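Local coordinates for protein possible glutathione S-transferase (Rhodopseudomonas palustris, PDB 3M8N) that probably acts as a glutathione transferase, joining glutathione to electrophilic substrates, at residues A[18-23]-A[161-166]; A[64-69]-A[73-78]; A[94-99]-A[140-145]; A[156-161]-A[190-195]. All blocks are in the same frame, centred on the assembly; numbering follows the deposited sequence.

Contact 1. Residues A[18-23]-A[161-166]; sequences VRLALA and ADIALY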
loop_
_atom_site.group_PDB
_atom_site.type_symbol
_atom_site.label_atom_id
_atom_site.label_comp_id
_atom_site.label_asym_id
_atom_site.label_seq_id
_atom_site.Cartn_x
_atom_site.Cartn_y
_atom_site.Cartn_z
ATOM N N VAL A 18 -1.282 -12.218 6.590
ATOM C CA VAL A 18 -0.847 -12.033 7.924
ATOM C C VAL A 18 -0.687 -13.367 8.621
ATOM O O VAL A 18 0.276 -13.573 9.317
ATOM C CB VAL A 18 -1.811 -11.199 8.699
ATOM C CG1 VAL A 18 -1.280 -11.095 10.030
ATOM C CG2 VAL A 18 -1.990 -9.786 8.063
ATOM N N ARG A 19 -1.624 -14.275 8.451
ATOM C CA ARG A 19 -1.417 -15.650 8.946
ATOM C C ARG A 19 -0.160 -16.337 8.406
ATOM O O ARG A 19 0.484 -17.050 9.107
ATOM C CB ARG A 19 -2.583 -16.498 8.575
ATOM C CG ARG A 19 -3.884 -16.345 9.395
ATOM C CD ARG A 19 -4.796 -17.524 8.949
ATOM N NE ARG A 19 -5.896 -16.900 8.312
ATOM C CZ ARG A 19 -6.376 -17.023 7.103
ATOM N NH1 ARG A 19 -5.990 -17.913 6.239
ATOM N NH2 ARG A 19 -7.352 -16.191 6.832
ATOM N N LEU A 20 0.180 -16.119 7.159
ATOM C CA LEU A 20 1.328 -16.720 6.530
ATOM C C LEU A 20 2.594 -16.187 7.178
ATOM O O LEU A 20 3.469 -16.976 7.572
ATOM C CB LEU A 20 1.345 -16.431 5.035
ATOM C CG LEU A 20 2.478 -17.020 4.205
ATOM C CD1 LEU A 20 2.590 -18.545 4.490
ATOM C CD2 LEU A 20 2.283 -16.741 2.753
ATOM N N ALA A 21 2.685 -14.854 7.315
ATOM C CA ALA A 21 3.786 -14.214 8.040
ATOM C C ALA A 21 3.931 -14.756 9.453
ATOM O O ALA A 21 5.013 -15.100 9.835
ATOM C CB ALA A 21 3.618 -12.687 8.047
ATOM N N LEU A 22 2.848 -14.864 10.201
ATOM C CA LEU A 22 2.881 -15.420 11.523
ATOM C C LEU A 22 3.368 -16.891 11.576
ATOM O O LEU A 22 4.093 -17.245 12.503
ATOM C CB LEU A 22 1.537 -15.273 12.214
ATOM C CG LEU A 22 1.132 -13.809 12.510
ATOM C CD1 LEU A 22 -0.287 -13.614 12.871
ATOM C CD2 LEU A 22 2.009 -13.239 13.591
ATOM N N ALA A 23 2.984 -17.719 10.594
ATOM C CA ALA A 23 3.473 -19.089 10.478
ATOM C C ALA A 23 4.940 -19.051 10.179
ATOM O O ALA A 23 5.683 -19.757 10.824
ATOM C CB ALA A 23 2.766 -19.828 9.404
ATOM N N ALA A 161 7.493 -8.475 1.344
ATOM C CA ALA A 161 7.035 -8.166 -0.011
ATOM C C ALA A 161 6.573 -9.379 -0.774
ATOM O O ALA A 161 5.602 -9.267 -1.481
ATOM C CB ALA A 161 8.079 -7.481 -0.818
ATOM N N ASP A 162 7.290 -10.526 -0.647
ATOM C CA ASP A 162 6.940 -11.806 -1.311
ATOM C C ASP A 162 5.656 -12.347 -0.742
ATOM O O ASP A 162 4.773 -12.758 -1.473
ATOM C CB ASP A 162 8.052 -12.819 -1.114
ATOM C CG ASP A 162 9.325 -12.391 -1.735
ATOM O OD1 ASP A 162 9.440 -12.377 -2.953
ATOM O OD2 ASP A 162 10.239 -12.031 -1.013
ATOM N N ILE A 163 5.559 -12.326 0.577
ATOM C CA ILE A 163 4.362 -12.745 1.293
ATOM C C ILE A 163 3.185 -11.889 0.902
ATOM O O ILE A 163 2.103 -12.406 0.736
ATOM C CB ILE A 163 4.577 -12.682 2.839
ATOM C CG1 ILE A 163 5.729 -13.598 3.241
ATOM C CG2 ILE A 163 3.314 -12.993 3.619
ATOM C CD1 ILE A 163 6.201 -13.291 4.550
ATOM N N ALA A 164 3.357 -10.574 0.825
ATOM C CA ALA A 164 2.252 -9.719 0.419
ATOM C C ALA A 164 1.747 -10.015 -0.991
ATOM O O ALA A 164 0.574 -10.189 -1.211
ATOM C CB ALA A 164 2.638 -8.272 0.554
ATOM N N LEU A 165 2.663 -10.129 -1.937
ATOM C CA LEU A 165 2.333 -10.466 -3.319
ATOM C C LEU A 165 1.779 -11.877 -3.453
ATOM O O LEU A 165 0.867 -12.132 -4.230
ATOM C CB LEU A 165 3.564 -10.280 -4.203
ATOM C CG LEU A 165 3.930 -8.814 -4.364
ATOM C CD1 LEU A 165 5.326 -8.591 -4.872
ATOM C CD2 LEU A 165 2.943 -8.175 -5.255
ATOM N N TYR A 166 2.266 -12.779 -2.626
ATOM C CA TYR A 166 1.766 -14.103 -2.678
ATOM C C TYR A 166 0.283 -14.230 -2.401
ATOM O O TYR A 166 -0.343 -15.080 -2.965
ATOM C CB TYR A 166 2.602 -15.056 -1.787
ATOM C CG TYR A 166 2.230 -16.495 -1.982
ATOM C CD1 TYR A 166 2.851 -17.289 -2.948
ATOM C CD2 TYR A 166 1.196 -17.043 -1.234
ATOM C CE1 TYR A 166 2.448 -18.656 -3.123
ATOM C CE2 TYR A 166 0.798 -18.345 -1.397
ATOM C CZ TYR A 166 1.421 -19.140 -2.347
ATOM O OH TYR A 166 0.923 -20.408 -2.436
#
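Ile163 and Leu20 carry this contact, with Ala21 beside them. CG2 of Ile163 lies 4.0 Å from CD2 of Leu20, and the two side chains run obliquely past each other. The leucine gets there because its CG stands anti to the backbone N (chi1 -179°), which extends it toward helix 160-169. The same methyl of Ile163 also reaches the backbone of helix 13-24, 4.2 Å from Ala21 N. The other branch of the isoleucine ends in CD1, 4.4 Å from Ala21 CB. The helix segments approach to 9.7 Å between axes and run roughly antiparallel, at 142°. They belong to the two halves of the glutathione S-transferase fold. Helix 13-24 is the first helix of the thioredoxin-like domain, and helix 160-169 comes from the all-helical C-terminal domain, so these side chains form part of the domain interface. Helix 69-77 packs alongside, where Leu73 touches both Ala21 and Ala164. The same Leu20 CD2 also meets Tyr166, one turn further on, 4.1 Å from Tyr166 CD2, and these side chains cross at about a right angle. The phenol OH turns to helix 183-193, where it hydrogen-bonds Glu193 OE2.

Contact 2. Residues A[64-69]-A[73-78]; sequences RYLAES and LWYLAV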
loop_
_atom_site.group_PDB
_atom_site.type_symbol
_atom_site.label_atom_id
_atom_site.label_comp_id
_atom_site.label_asym_id
_atom_site.label_seq_id
_atom_site.Cartn_x
_atom_site.Cartn_y
_atom_site.Cartn_z
ATOM N N ARG A 64 -5.599 -1.551 21.437
ATOM C CA ARG A 64 -4.904 -0.900 20.371
ATOM C C ARG A 64 -4.760 -1.837 19.163
ATOM O O ARG A 64 -4.146 -2.871 19.237
ATOM C CB ARG A 64 -3.558 -0.383 20.837
ATOM C CG ARG A 64 -3.023 0.679 19.867
ATOM C CD ARG A 64 -1.677 1.261 20.237
ATOM N NE ARG A 64 -1.226 2.146 19.172
ATOM C CZ ARG A 64 -0.017 2.717 19.124
ATOM N NH1 ARG A 64 0.858 2.504 20.114
ATOM N NH2 ARG A 64 0.314 3.528 18.103
ATOM N N TYR A 65 -5.348 -1.438 18.051
ATOM C CA TYR A 65 -5.474 -2.256 16.841
ATOM C C TYR A 65 -4.756 -1.718 15.612
ATOM O O TYR A 65 -4.890 -0.573 15.249
ATOM C CB TYR A 65 -6.936 -2.392 16.536
ATOM C CG TYR A 65 -7.681 -2.907 17.715
ATOM C CD1 TYR A 65 -7.786 -4.285 17.949
ATOM C CD2 TYR A 65 -8.245 -2.046 18.624
ATOM C CE1 TYR A 65 -8.452 -4.765 19.042
ATOM C CE2 TYR A 65 -8.935 -2.526 19.736
ATOM C CZ TYR A 65 -9.018 -3.881 19.938
ATOM O OH TYR A 65 -9.676 -4.355 21.035
ATOM N N LEU A 66 -3.984 -2.540 14.962
ATOM C CA LEU A 66 -3.400 -2.131 13.746
ATOM C C LEU A 66 -4.149 -2.782 12.600
ATOM O O LEU A 66 -4.475 -3.938 12.645
ATOM C CB LEU A 66 -1.911 -2.472 13.774
ATOM C CG LEU A 66 -1.081 -2.288 12.536
ATOM C CD1 LEU A 66 -0.823 -0.836 12.317
ATOM C CD2 LEU A 66 0.133 -3.034 12.764
ATOM N N ALA A 67 -4.518 -1.979 11.609
ATOM C CA ALA A 67 -5.255 -2.438 10.467
ATOM C C ALA A 67 -4.375 -2.413 9.266
ATOM O O ALA A 67 -3.275 -1.912 9.314
ATOM C CB ALA A 67 -6.422 -1.572 10.232
ATOM N N GLU A 68 -4.875 -2.939 8.161
ATOM C CA GLU A 68 -4.132 -3.003 6.883
ATOM C C GLU A 68 -3.112 -4.129 6.892
ATOM O O GLU A 68 -2.054 -4.012 7.490
ATOM C CB GLU A 68 -3.445 -1.684 6.449
ATOM C CG GLU A 68 -4.393 -0.498 6.151
ATOM C CD GLU A 68 -5.243 -0.651 4.894
ATOM O OE1 GLU A 68 -4.831 -1.390 3.949
ATOM O OE2 GLU A 68 -6.341 -0.052 4.872
ATOM N N SER A 69 -3.419 -5.193 6.164
ATOM C CA SER A 69 -2.584 -6.351 6.108
ATOM C C SER A 69 -1.175 -6.026 5.812
ATOM O O SER A 69 -0.344 -6.646 6.363
ATOM C CB SER A 69 -3.115 -7.406 5.155
ATOM O OG SER A 69 -3.091 -6.930 3.857
ATOM N N LEU A 73 2.036 -6.639 8.296
ATOM C CA LEU A 73 3.171 -7.424 7.894
ATOM C C LEU A 73 4.423 -6.723 8.284
ATOM O O LEU A 73 5.268 -7.351 8.846
ATOM C CB LEU A 73 3.195 -7.748 6.367
ATOM C CG LEU A 73 2.163 -8.746 5.763
ATOM C CD1 LEU A 73 2.386 -8.992 4.275
ATOM C CD2 LEU A 73 2.190 -10.003 6.463
ATOM N N TRP A 74 4.534 -5.436 7.970
ATOM C CA TRP A 74 5.701 -4.666 8.331
ATOM C C TRP A 74 5.989 -4.685 9.847
ATOM O O TRP A 74 7.133 -4.870 10.253
ATOM C CB TRP A 74 5.567 -3.237 7.820
ATOM C CG TRP A 74 6.784 -2.423 8.129
ATOM C CD1 TRP A 74 7.866 -2.220 7.315
ATOM C CD2 TRP A 74 7.059 -1.707 9.340
ATOM N NE1 TRP A 74 8.775 -1.430 7.927
ATOM C CE2 TRP A 74 8.314 -1.086 9.174
ATOM C CE3 TRP A 74 6.332 -1.480 10.542
ATOM C CZ2 TRP A 74 8.919 -0.264 10.221
ATOM C CZ3 TRP A 74 6.915 -0.673 11.578
ATOM C CH2 TRP A 74 8.213 -0.087 11.401
ATOM N N TYR A 75 4.945 -4.482 10.632
ATOM C CA TYR A 75 5.025 -4.463 12.037
ATOM C C TYR A 75 5.593 -5.773 12.590
ATOM O O TYR A 75 6.388 -5.791 13.498
ATOM C CB TYR A 75 3.655 -4.183 12.650
ATOM C CG TYR A 75 3.715 -4.135 14.179
ATOM C CD1 TYR A 75 4.344 -3.075 14.863
ATOM C CD2 TYR A 75 3.227 -5.165 14.944
ATOM C CE1 TYR A 75 4.415 -3.029 16.257
ATOM C CE2 TYR A 75 3.343 -5.126 16.340
ATOM C CZ TYR A 75 3.908 -4.041 16.969
ATOM O OH TYR A 75 4.016 -3.994 18.310
ATOM N N LEU A 76 5.123 -6.874 12.059
ATOM C CA LEU A 76 5.486 -8.167 12.566
ATOM C C LEU A 76 6.933 -8.510 12.192
ATOM O O LEU A 76 7.579 -9.254 12.898
ATOM C CB LEU A 76 4.516 -9.234 12.065
ATOM C CG LEU A 76 3.083 -9.206 12.483
ATOM C CD1 LEU A 76 2.305 -10.151 11.549
ATOM C CD2 LEU A 76 2.973 -9.647 13.940
ATOM N N ALA A 77 7.445 -7.920 11.128
ATOM C CA ALA A 77 8.696 -8.299 10.554
ATOM C C ALA A 77 9.879 -7.519 10.957
ATOM O O ALA A 77 10.945 -7.913 10.630
ATOM C CB ALA A 77 8.609 -8.273 9.042
ATOM N N VAL A 78 9.708 -6.395 11.644
ATOM C CA VAL A 78 10.818 -5.575 12.035
ATOM C C VAL A 78 11.685 -6.478 12.906
ATOM O O VAL A 78 11.187 -7.205 13.741
ATOM C CB VAL A 78 10.291 -4.368 12.872
ATOM C CG1 VAL A 78 11.409 -3.657 13.593
ATOM C CG2 VAL A 78 9.508 -3.426 12.041
#
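Leu66 sets its CD2 methyl against the root of the Tyr75 side chain, 3.7 Å from Tyr75 CB and 4.0 Å from Tyr75 CG. The leucine is on strand 65-67, an outermost strand of the thioredoxin-like sheet within this chain. The tyrosine is on helix 69-77, which follows at once, so the contact closes a strand-to-helix turn of the N-terminal GST domain. Leu66 has its CG anti to the backbone N (chi1 173°), which carries CD2 to Tyr75 CB. The two side chains meet obliquely. Leu66 is also paired through its backbone with Leu58 on the neighbouring strand. At the turn, Glu68 is the N-cap residue. Its carboxylate is held by Gln54 NE2 and by His102 of the second subunit. As in related GSTs, this Glu68-Ser69 turn probably helps form the glutathione site. Tyr75 faces the second subunit too, in a cation-pi contact with Arg87 of that chain. Inside helix 69-77 the first turn is closed by a backbone bond from Leu73 N to Ser69 O, 3.1 Å long. The Leu73 side chain bends back over the same oxygen, with Leu73 CG 3.3 Å from Ser69 O.

Contact 3. Residues A[94-99]-A[140-145]; sequences LQWMFF and LQVMEN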
loop_
_atom_site.group_PDB
_atom_site.type_symbol
_atom_site.label_atom_id
_atom_site.label_comp_id
_atom_site.label_asym_id
_atom_site.label_seq_id
_atom_site.Cartn_x
_atom_site.Cartn_y
_atom_site.Cartn_z
ATOM N N LEU A 94 8.884 -2.322 0.609
ATOM C CA LEU A 94 7.700 -1.488 0.717
ATOM C C LEU A 94 7.204 -1.076 -0.623
ATOM O O LEU A 94 6.028 -1.045 -0.838
ATOM C CB LEU A 94 7.951 -0.235 1.611
ATOM C CG LEU A 94 7.988 -0.498 3.127
ATOM C CD1 LEU A 94 8.638 0.615 3.868
ATOM C CD2 LEU A 94 6.646 -0.923 3.776
ATOM N N GLN A 95 8.125 -0.754 -1.532
ATOM C CA GLN A 95 7.792 -0.472 -2.931
ATOM C C GLN A 95 6.922 -1.572 -3.501
ATOM O O GLN A 95 5.835 -1.297 -3.953
ATOM C CB GLN A 95 9.029 -0.318 -3.760
ATOM C CG GLN A 95 8.725 -0.126 -5.187
ATOM C CD GLN A 95 9.903 -0.333 -6.105
ATOM O OE1 GLN A 95 10.908 0.376 -6.083
ATOM N NE2 GLN A 95 9.736 -1.258 -7.000
ATOM N N TRP A 96 7.359 -2.822 -3.398
ATOM C CA TRP A 96 6.570 -3.906 -3.897
ATOM C C TRP A 96 5.274 -4.118 -3.141
ATOM O O TRP A 96 4.295 -4.519 -3.709
ATOM C CB TRP A 96 7.406 -5.171 -3.959
ATOM C CG TRP A 96 8.375 -5.102 -5.080
ATOM C CD1 TRP A 96 9.708 -4.902 -4.993
ATOM C CD2 TRP A 96 8.076 -5.197 -6.464
ATOM N NE1 TRP A 96 10.265 -4.862 -6.234
ATOM C CE2 TRP A 96 9.277 -5.032 -7.162
ATOM C CE3 TRP A 96 6.895 -5.397 -7.195
ATOM C CZ2 TRP A 96 9.341 -5.049 -8.568
ATOM C CZ3 TRP A 96 6.966 -5.410 -8.605
ATOM C CH2 TRP A 96 8.171 -5.249 -9.258
HETATM N N MSE A 97 5.233 -3.885 -1.834
HETATM C CA MSE A 97 3.957 -3.902 -1.115
HETATM C C MSE A 97 2.990 -2.776 -1.458
HETATM O O MSE A 97 1.781 -2.982 -1.431
HETATM C CB MSE A 97 4.213 -3.852 0.380
HETATM C CG MSE A 97 5.131 -4.888 0.804
HETATM SE SE MSE A 97 5.448 -5.025 2.733
HETATM C CE MSE A 97 3.844 -5.727 3.081
ATOM N N PHE A 98 3.506 -1.579 -1.718
ATOM C CA PHE A 98 2.667 -0.522 -2.240
ATOM C C PHE A 98 2.158 -0.863 -3.624
ATOM O O PHE A 98 1.007 -0.619 -3.896
ATOM C CB PHE A 98 3.348 0.840 -2.184
ATOM C CG PHE A 98 3.330 1.444 -0.800
ATOM C CD1 PHE A 98 2.132 1.744 -0.190
ATOM C CD2 PHE A 98 4.507 1.632 -0.075
ATOM C CE1 PHE A 98 2.083 2.311 1.107
ATOM C CE2 PHE A 98 4.469 2.130 1.237
ATOM C CZ PHE A 98 3.231 2.497 1.802
ATOM N N PHE A 99 2.992 -1.499 -4.446
ATOM C CA PHE A 99 2.584 -2.014 -5.737
ATOM C C PHE A 99 1.518 -3.012 -5.583
ATOM O O PHE A 99 0.568 -2.927 -6.295
ATOM C CB PHE A 99 3.762 -2.609 -6.469
ATOM C CG PHE A 99 3.408 -3.397 -7.726
ATOM C CD1 PHE A 99 3.341 -2.787 -8.955
ATOM C CD2 PHE A 99 3.250 -4.778 -7.677
ATOM C CE1 PHE A 99 3.064 -3.554 -10.095
ATOM C CE2 PHE A 99 2.982 -5.504 -8.820
ATOM C CZ PHE A 99 2.886 -4.902 -9.997
ATOM N N LEU A 140 0.900 -8.755 -13.273
ATOM C CA LEU A 140 1.609 -10.010 -13.411
ATOM C C LEU A 140 2.761 -9.914 -14.353
ATOM O O LEU A 140 3.748 -10.579 -14.192
ATOM C CB LEU A 140 0.691 -11.048 -13.874
ATOM C CG LEU A 140 -0.336 -11.433 -12.873
ATOM C CD1 LEU A 140 -1.445 -12.106 -13.605
ATOM C CD2 LEU A 140 0.264 -12.367 -11.890
ATOM N N GLN A 141 2.673 -9.015 -15.299
ATOM C CA GLN A 141 3.745 -8.808 -16.245
ATOM C C GLN A 141 4.858 -8.019 -15.669
ATOM O O GLN A 141 6.009 -8.283 -15.975
ATOM C CB GLN A 141 3.230 -8.074 -17.501
ATOM C CG GLN A 141 4.077 -8.267 -18.712
ATOM C CD GLN A 141 4.085 -9.726 -19.118
ATOM O OE1 GLN A 141 3.012 -10.300 -19.365
ATOM N NE2 GLN A 141 5.288 -10.352 -19.131
ATOM N N VAL A 142 4.520 -7.012 -14.867
ATOM C CA VAL A 142 5.525 -6.277 -14.120
ATOM C C VAL A 142 6.242 -7.292 -13.229
ATOM O O VAL A 142 7.447 -7.249 -13.081
ATOM C CB VAL A 142 4.923 -5.110 -13.252
ATOM C CG1 VAL A 142 6.009 -4.444 -12.426
ATOM C CG2 VAL A 142 4.268 -4.067 -14.120
HETATM N N MSE A 143 5.494 -8.221 -12.665
HETATM C CA MSE A 143 6.088 -9.222 -11.795
HETATM C C MSE A 143 6.970 -10.233 -12.546
HETATM O O MSE A 143 8.087 -10.536 -12.115
HETATM C CB MSE A 143 5.006 -9.915 -10.992
HETATM C CG MSE A 143 4.330 -9.026 -9.925
HETATM SE SE MSE A 143 2.780 -9.890 -9.318
HETATM C CE MSE A 143 3.387 -11.294 -8.251
ATOM N N GLU A 144 6.459 -10.740 -13.669
ATOM C CA GLU A 144 7.215 -11.599 -14.571
ATOM C C GLU A 144 8.502 -10.936 -14.975
ATOM O O GLU A 144 9.570 -11.521 -14.853
ATOM C CB GLU A 144 6.411 -11.841 -15.835
ATOM C CG GLU A 144 7.028 -12.859 -16.729
ATOM C CD GLU A 144 6.944 -14.229 -16.138
ATOM O OE1 GLU A 144 6.263 -14.389 -15.131
ATOM O OE2 GLU A 144 7.541 -15.174 -16.676
ATOM N N ASN A 145 8.411 -9.722 -15.475
ATOM C CA ASN A 145 9.610 -9.091 -15.964
ATOM C C ASN A 145 10.722 -8.967 -14.910
ATOM O O ASN A 145 11.930 -9.084 -15.220
ATOM C CB ASN A 145 9.260 -7.814 -16.761
ATOM C CG ASN A 145 10.276 -6.659 -16.570
ATOM O OD1 ASN A 145 10.261 -5.946 -15.518
ATOM N ND2 ASN A 145 11.115 -6.412 -17.601
#
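The segments of helices 87-117 and 129-146 run nearly antiparallel, at 154°, with their axes 12.6 Å apart. They belong to the all-helical C-terminal domain of the GST fold. The spacing is wide, and two aromatic side chains of the first helix bridge it. Phe99 has its CG anti to the backbone N (chi1 170°), so the ring extends straight toward helix 129-146. Val142 comes from the opposite direction, and its CB lies 3.8 Å from Phe99 CZ. On the other side of the ring tip, Phe99 CE2 is 3.9 Å from Met143 CG, a selenomethionine whose chain crosses the phenylalanine obliquely. Trp96 reaches the same valine with the edge of its six-membered ring, and Val142 CG1 lies near the ring plane, 3.9 Å from Trp96 CH2. The two aromatics also touch within their own helix. Trp96 presents an edge to one face of Phe99, with CZ3 3.9 Å above the Phe99 plane and toward its rim. With an alanine in place of Phe99, a gap would probably open between the helices, leaving Val142 CB and Met143 CG without the ring they rest on. Phe153 and Ala161 also touch Trp96, and Thr169 and Trp188 touch Met143. CG1 of Val142 touches both aromatics, and is also 3.9 Å from Phe99 CE1.

Contact 4. Residues A[156-161]-A[190-195]; sequences GQLTIA and RRVEQT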
loop_
_atom_site.group_PDB
_atom_site.type_symbol
_atom_site.label_atom_id
_atom_site.label_comp_id
_atom_site.label_asym_id
_atom_site.label_seq_id
_atom_site.Cartn_x
_atom_site.Cartn_y
_atom_site.Cartn_z
ATOM N N GLY A 156 17.159 -9.776 -2.607
ATOM C CA GLY A 156 17.590 -11.120 -2.908
ATOM C C GLY A 156 17.185 -12.202 -1.962
ATOM O O GLY A 156 17.810 -13.243 -1.955
ATOM N N GLN A 157 16.135 -12.028 -1.193
ATOM C CA GLN A 157 15.807 -13.008 -0.174
ATOM C C GLN A 157 14.364 -12.869 0.045
ATOM O O GLN A 157 13.780 -11.906 -0.455
ATOM C CB GLN A 157 16.524 -12.706 1.140
ATOM C CG GLN A 157 16.156 -11.309 1.711
ATOM C CD GLN A 157 16.450 -11.126 3.194
ATOM O OE1 GLN A 157 17.601 -10.999 3.560
ATOM N NE2 GLN A 157 15.385 -11.060 4.052
ATOM N N LEU A 158 13.791 -13.854 0.728
ATOM C CA LEU A 158 12.396 -13.823 1.153
ATOM C C LEU A 158 12.168 -12.679 2.178
ATOM O O LEU A 158 12.869 -12.594 3.201
ATOM C CB LEU A 158 11.968 -15.148 1.742
ATOM C CG LEU A 158 10.493 -15.265 2.074
ATOM C CD1 LEU A 158 9.762 -15.514 0.866
ATOM C CD2 LEU A 158 10.233 -16.413 2.921
ATOM N N THR A 159 11.209 -11.801 1.872
ATOM C CA THR A 159 10.861 -10.673 2.707
ATOM C C THR A 159 9.327 -10.652 2.747
ATOM O O THR A 159 8.666 -11.511 2.129
ATOM C CB THR A 159 11.446 -9.329 2.241
ATOM O OG1 THR A 159 10.770 -8.846 1.109
ATOM C CG2 THR A 159 12.858 -9.415 1.884
ATOM N N ILE A 160 8.766 -9.711 3.499
ATOM C CA ILE A 160 7.320 -9.518 3.552
ATOM C C ILE A 160 6.711 -9.068 2.228
ATOM O O ILE A 160 5.543 -9.256 2.012
ATOM C CB ILE A 160 6.845 -8.536 4.732
ATOM C CG1 ILE A 160 7.739 -7.320 4.785
ATOM C CG2 ILE A 160 6.769 -9.251 6.008
ATOM C CD1 ILE A 160 7.088 -6.137 5.483
ATOM N N ALA A 161 7.493 -8.475 1.344
ATOM C CA ALA A 161 7.035 -8.166 -0.011
ATOM C C ALA A 161 6.573 -9.379 -0.774
ATOM O O ALA A 161 5.602 -9.267 -1.481
ATOM C CB ALA A 161 8.079 -7.481 -0.818
ATOM N N ARG A 190 6.157 -21.247 -6.302
ATOM C CA ARG A 190 6.672 -22.506 -5.763
ATOM C C ARG A 190 7.784 -22.235 -4.805
ATOM O O ARG A 190 7.871 -22.905 -3.821
ATOM C CB ARG A 190 7.111 -23.519 -6.859
ATOM C CG ARG A 190 5.904 -24.242 -7.589
ATOM C CD ARG A 190 6.260 -25.347 -8.700
ATOM N NE ARG A 190 7.064 -24.779 -9.798
ATOM C CZ ARG A 190 6.593 -24.284 -10.957
ATOM N NH1 ARG A 190 5.287 -24.309 -11.248
ATOM N NH2 ARG A 190 7.441 -23.756 -11.820
ATOM N N ARG A 191 8.635 -21.244 -5.056
ATOM C CA ARG A 191 9.720 -20.940 -4.128
ATOM C C ARG A 191 9.188 -20.508 -2.765
ATOM O O ARG A 191 9.652 -20.953 -1.712
ATOM C CB ARG A 191 10.515 -19.843 -4.757
ATOM C CG ARG A 191 11.865 -19.687 -4.279
ATOM C CD ARG A 191 12.572 -18.574 -5.076
ATOM N NE ARG A 191 12.888 -19.004 -6.422
ATOM C CZ ARG A 191 12.407 -18.520 -7.569
ATOM N NH1 ARG A 191 11.575 -17.503 -7.633
ATOM N NH2 ARG A 191 12.793 -19.095 -8.704
ATOM N N VAL A 192 8.172 -19.678 -2.782
ATOM C CA VAL A 192 7.457 -19.283 -1.587
ATOM C C VAL A 192 6.808 -20.429 -0.857
ATOM O O VAL A 192 6.950 -20.574 0.333
ATOM C CB VAL A 192 6.407 -18.161 -1.874
ATOM C CG1 VAL A 192 5.627 -17.869 -0.633
ATOM C CG2 VAL A 192 7.119 -16.943 -2.309
ATOM N N GLU A 193 6.076 -21.249 -1.571
ATOM C CA GLU A 193 5.558 -22.481 -0.992
ATOM C C GLU A 193 6.581 -23.467 -0.399
ATOM O O GLU A 193 6.185 -24.277 0.356
ATOM C CB GLU A 193 4.610 -23.174 -1.963
ATOM C CG GLU A 193 3.580 -22.262 -2.470
ATOM C CD GLU A 193 3.056 -22.621 -3.783
ATOM O OE1 GLU A 193 3.524 -23.582 -4.414
ATOM O OE2 GLU A 193 2.141 -21.931 -4.220
ATOM N N GLN A 194 7.869 -23.387 -0.730
ATOM C CA GLN A 194 8.806 -24.377 -0.238
ATOM C C GLN A 194 9.608 -23.860 0.903
ATOM O O GLN A 194 10.491 -24.598 1.380
ATOM C CB GLN A 194 9.816 -24.915 -1.267
ATOM C CG GLN A 194 9.396 -24.894 -2.675
ATOM C CD GLN A 194 8.838 -26.179 -3.253
ATOM O OE1 GLN A 194 7.701 -26.543 -2.976
ATOM N NE2 GLN A 194 9.586 -26.782 -4.184
ATOM N N THR A 195 9.320 -22.613 1.322
ATOM C CA THR A 195 9.877 -21.999 2.519
ATOM C C THR A 195 9.396 -22.766 3.687
ATOM O O THR A 195 8.248 -23.133 3.748
ATOM C CB THR A 195 9.397 -20.525 2.711
ATOM O OG1 THR A 195 9.686 -19.768 1.551
ATOM C CG2 THR A 195 10.090 -19.834 3.840
#
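Chi1 of -174° places Leu158 CG anti to its backbone N, while chi1 of -55° sets Thr195 OG1 beside its own N and leaves CG2 anti, so that the two methyl-bearing ends reach toward each other. They meet tip to tip, with Leu158 CD2 3.5 Å from Thr195 CG2. The contact joins two parts of the C-terminal helical domain of the GST fold: the loop leading into helix 160-169, and residues 190-195, the last part of helix 183-193 and what follows. Thr159 is the N-cap of the first helix, and its OG1 accepts a weak capping bond from Ala161 N. Asp162 OD2 takes the Thr159 N-H, the N3-to-N-cap half of a capping box. The other methyl of Leu158, CD1, lies 4.4 Å from Val192 CG2. Leu82 and Tyr152 also touch the Leu158 side chain. The Thr195 hydroxyl donates to Val192 O. A glycine at Thr195 would probably leave Leu158 CD2 without its facing methyl and Val192 O without one of its two donors. Those donors share one face of the Val192 carbonyl plane: Thr195 OG1 is 3.1 Å from Val192 O, and Thr195 N is 3.3 Å from the same oxygen.

In the fold
Contact 1 joins the two domains, and the other three gather round it. Contact 2 touches it through Leu73, whose CD2 is 3.4 Å from Ala21 CB. Contact 4, about 9 Å away between centres, shares helix 160-169 with it, and Tyr166 CD1 lies 3.7 Å from Val192 CG1. Met97 ties contact 3 to the rest: its SE lies 3.4 Å from Ile160 CD1 of contact 4, and its CE 3.8 Å from Leu73 CD1 of contact 2. Contacts 2 and 3, centres about 20 Å apart, both border the second subunit, where Gln95 OE1 bonds Ala67 N of the other chain. Contact 2, with its Glu68-Ser69 turn, is probably nearest the glutathione site, as in other GSTs.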